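Local coordinates for ectoine dioxygenase (Sphingopyxis alaskensis, PDB 4MHR), which catalyses the iron- and 2-oxoglutarate-dependent hydroxylation of L-ectoine to 5-hydroxyectoine, a compatible solute that protects cells against osmotic stress, at residues A[99-104]-A[135-140]. Numbering follows the deposited sequence.
Sequences SIFEIH and QSRLNY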
loop_
_atom_site.group_PDB
_atom_site.type_symbol
_atom_site.label_atom_id
_atom_site.label_comp_id
_atom_site.label_asym_id
_atom_site.label_seq_id
_atom_site.Cartn_x
_atom_site.Cartn_y
_atom_site.Cartn_z
ATOM N N SER A 99 2.296 0.850 14.259
ATOM C CA SER A 99 3.042 0.364 13.059
ATOM C C SER A 99 4.539 0.064 13.314
ATOM O O SER A 99 5.224 0.786 14.062
ATOM C CB SER A 99 3.039 1.384 11.929
ATOM O OG SER A 99 1.756 1.831 11.636
ATOM N N ILE A 100 5.003 -0.984 12.652
ATOM C CA ILE A 100 6.412 -1.320 12.482
ATOM C C ILE A 100 6.819 -1.235 10.973
ATOM O O ILE A 100 6.291 -1.994 10.141
ATOM C CB ILE A 100 6.693 -2.718 12.985
ATOM C CG1 ILE A 100 6.225 -2.947 14.433
ATOM C CG2 ILE A 100 8.196 -3.041 12.913
ATOM C CD1 ILE A 100 6.213 -4.419 14.843
ATOM N N PHE A 101 7.657 -0.263 10.641
ATOM C CA PHE A 101 8.187 -0.051 9.265
ATOM C C PHE A 101 9.352 -0.981 9.010
ATOM O O PHE A 101 9.931 -1.521 9.959
ATOM C CB PHE A 101 8.634 1.401 9.078
ATOM C CG PHE A 101 7.497 2.366 8.880
ATOM C CD1 PHE A 101 7.001 2.624 7.613
ATOM C CD2 PHE A 101 6.894 3.004 9.967
ATOM C CE1 PHE A 101 5.972 3.514 7.418
ATOM C CE2 PHE A 101 5.834 3.881 9.776
ATOM C CZ PHE A 101 5.375 4.147 8.497
ATOM N N GLU A 102 9.655 -1.233 7.750
ATOM C CA GLU A 102 10.790 -2.079 7.361
ATOM C C GLU A 102 10.643 -3.508 7.803
ATOM O O GLU A 102 11.643 -4.240 8.050
ATOM C CB GLU A 102 12.117 -1.477 7.872
ATOM C CG GLU A 102 12.515 -0.201 7.179
ATOM C CD GLU A 102 13.007 -0.544 5.763
ATOM O OE1 GLU A 102 14.039 -1.242 5.658
ATOM O OE2 GLU A 102 12.329 -0.199 4.761
ATOM N N ILE A 103 9.415 -3.985 7.886
ATOM C CA ILE A 103 9.255 -5.379 8.276
ATOM C C ILE A 103 9.868 -6.383 7.325
ATOM O O ILE A 103 10.217 -7.499 7.726
ATOM C CB ILE A 103 7.813 -5.843 8.486
ATOM C CG1 ILE A 103 6.918 -5.483 7.295
ATOM C CG2 ILE A 103 7.269 -5.298 9.765
ATOM C CD1 ILE A 103 5.548 -6.128 7.422
ATOM N N HIS A 104 9.952 -6.013 6.067
ATOM C CA HIS A 104 10.521 -6.896 5.096
ATOM C C HIS A 104 12.035 -7.036 5.345
ATOM O O HIS A 104 12.613 -8.005 4.912
ATOM C CB HIS A 104 10.248 -6.376 3.671
ATOM C CG HIS A 104 11.053 -5.164 3.322
ATOM N ND1 HIS A 104 10.839 -3.930 3.888
ATOM C CD2 HIS A 104 12.118 -5.011 2.502
ATOM C CE1 HIS A 104 11.703 -3.060 3.403
ATOM N NE2 HIS A 104 12.480 -3.692 2.551
ATOM N N GLN A 135 8.835 0.389 0.655
ATOM C CA GLN A 135 8.445 0.600 2.043
ATOM C C GLN A 135 7.658 -0.600 2.411
ATOM O O GLN A 135 6.940 -1.140 1.566
ATOM C CB GLN A 135 7.523 1.808 2.138
ATOM C CG GLN A 135 6.987 2.069 3.540
ATOM C CD GLN A 135 5.925 3.142 3.515
ATOM O OE1 GLN A 135 4.702 2.857 3.523
ATOM N NE2 GLN A 135 6.370 4.377 3.414
ATOM N N SER A 136 7.693 -0.986 3.676
ATOM C CA SER A 136 6.810 -2.009 4.239
ATOM C C SER A 136 6.360 -1.623 5.640
ATOM O O SER A 136 7.031 -0.811 6.322
ATOM C CB SER A 136 7.474 -3.362 4.267
ATOM O OG SER A 136 8.553 -3.454 5.182
ATOM N N ARG A 137 5.218 -2.152 6.083
ATOM C CA ARG A 137 4.757 -1.815 7.460
ATOM C C ARG A 137 3.888 -2.914 7.922
ATOM O O ARG A 137 3.059 -3.389 7.131
ATOM C CB ARG A 137 3.820 -0.619 7.580
ATOM C CG ARG A 137 4.077 0.631 6.864
ATOM C CD ARG A 137 2.771 1.420 6.697
ATOM N NE ARG A 137 2.275 1.924 7.960
ATOM C CZ ARG A 137 1.914 3.189 8.204
ATOM N NH1 ARG A 137 1.978 4.131 7.262
ATOM N NH2 ARG A 137 1.478 3.510 9.418
ATOM N N LEU A 138 4.010 -3.242 9.202
ATOM C CA LEU A 138 3.055 -4.080 9.911
ATOM C C LEU A 138 2.219 -3.121 10.741
ATOM O O LEU A 138 2.735 -2.295 11.551
ATOM C CB LEU A 138 3.709 -5.165 10.725
ATOM C CG LEU A 138 2.765 -5.919 11.696
ATOM C CD1 LEU A 138 1.590 -6.594 11.053
ATOM C CD2 LEU A 138 3.532 -6.902 12.554
ATOM N N ASN A 139 0.924 -3.156 10.464
ATOM C CA ASN A 139 -0.048 -2.271 11.118
ATOM C C ASN A 139 -1.000 -3.014 12.034
ATOM O O ASN A 139 -1.481 -4.101 11.680
ATOM C CB ASN A 139 -0.893 -1.578 10.086
ATOM C CG ASN A 139 -0.076 -0.752 9.141
ATOM O OD1 ASN A 139 -0.145 -0.891 7.896
ATOM N ND2 ASN A 139 0.716 0.126 9.715
ATOM N N TYR A 140 -1.309 -2.377 13.164
ATOM C CA TYR A 140 -2.285 -2.863 14.151
ATOM C C TYR A 140 -3.133 -1.717 14.622
ATOM O O TYR A 140 -2.626 -0.683 15.095
ATOM C CB TYR A 140 -1.592 -3.419 15.327
ATOM C CG TYR A 140 -2.541 -3.878 16.397
ATOM C CD1 TYR A 140 -2.863 -3.051 17.507
ATOM C CD2 TYR A 140 -3.121 -5.112 16.305
ATOM C CE1 TYR A 140 -3.730 -3.499 18.475
ATOM C CE2 TYR A 140 -3.998 -5.556 17.258
ATOM C CZ TYR A 140 -4.279 -4.774 18.329
ATOM O OH TYR A 140 -5.126 -5.282 19.242
HETATM O O HOH W 1 9.754 0.519 5.045
#
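Arg137 NH2 donates to Ser99 OG over 2.8 Å, nearly within the guanidinium plane, and Ser136 OG meets His104 ND1 at 2.7 Å, at the edge of the imidazole ring. The latter bond closes because OG of Ser136 sits between its backbone N and carbonyl carbon (chi1 68°). Antiparallel strands 97-101 and 131-141 pair through Ile100 and Leu138, whose N and O atoms exchange two hydrogen bonds. Past Phe101 the pairing ends in a more bent bond from Glu102 N to Ser136 O (3.0 Å, 141° at the hydrogen). A water accepts from Ser136 N and lies 2.7 Å from Glu102 OE2, while OE1 of this N-cap residue forms a salt bridge with Arg294.

The Phe101 ring runs alongside Arg137: CE1 is 3.5 Å from Arg137 CG, and CZ lies over the centre of the guanidinium, the two planes inclined by 42°. A bend at chi3 turns the end of the arginine so that one guanidinium face meets CZ. Gln135, an L-ectoine-binding residue, brings its amide carbon CD to the ring edge, 3.9 Å from CE1, its NE2 hydrogen-bonded to Leu292 O. On the face carrying Ile100 and Leu138, Ile103 of the short helix sets CG2 against Leu138 CB at 3.7 Å, and helix 63-78 covers Leu138.

Phe101 and Ser99 together should limit how far the Arg137 guanidinium can turn, and the same phenyl ring borders the substrate-binding glutamine of this cupin-fold dioxygenase.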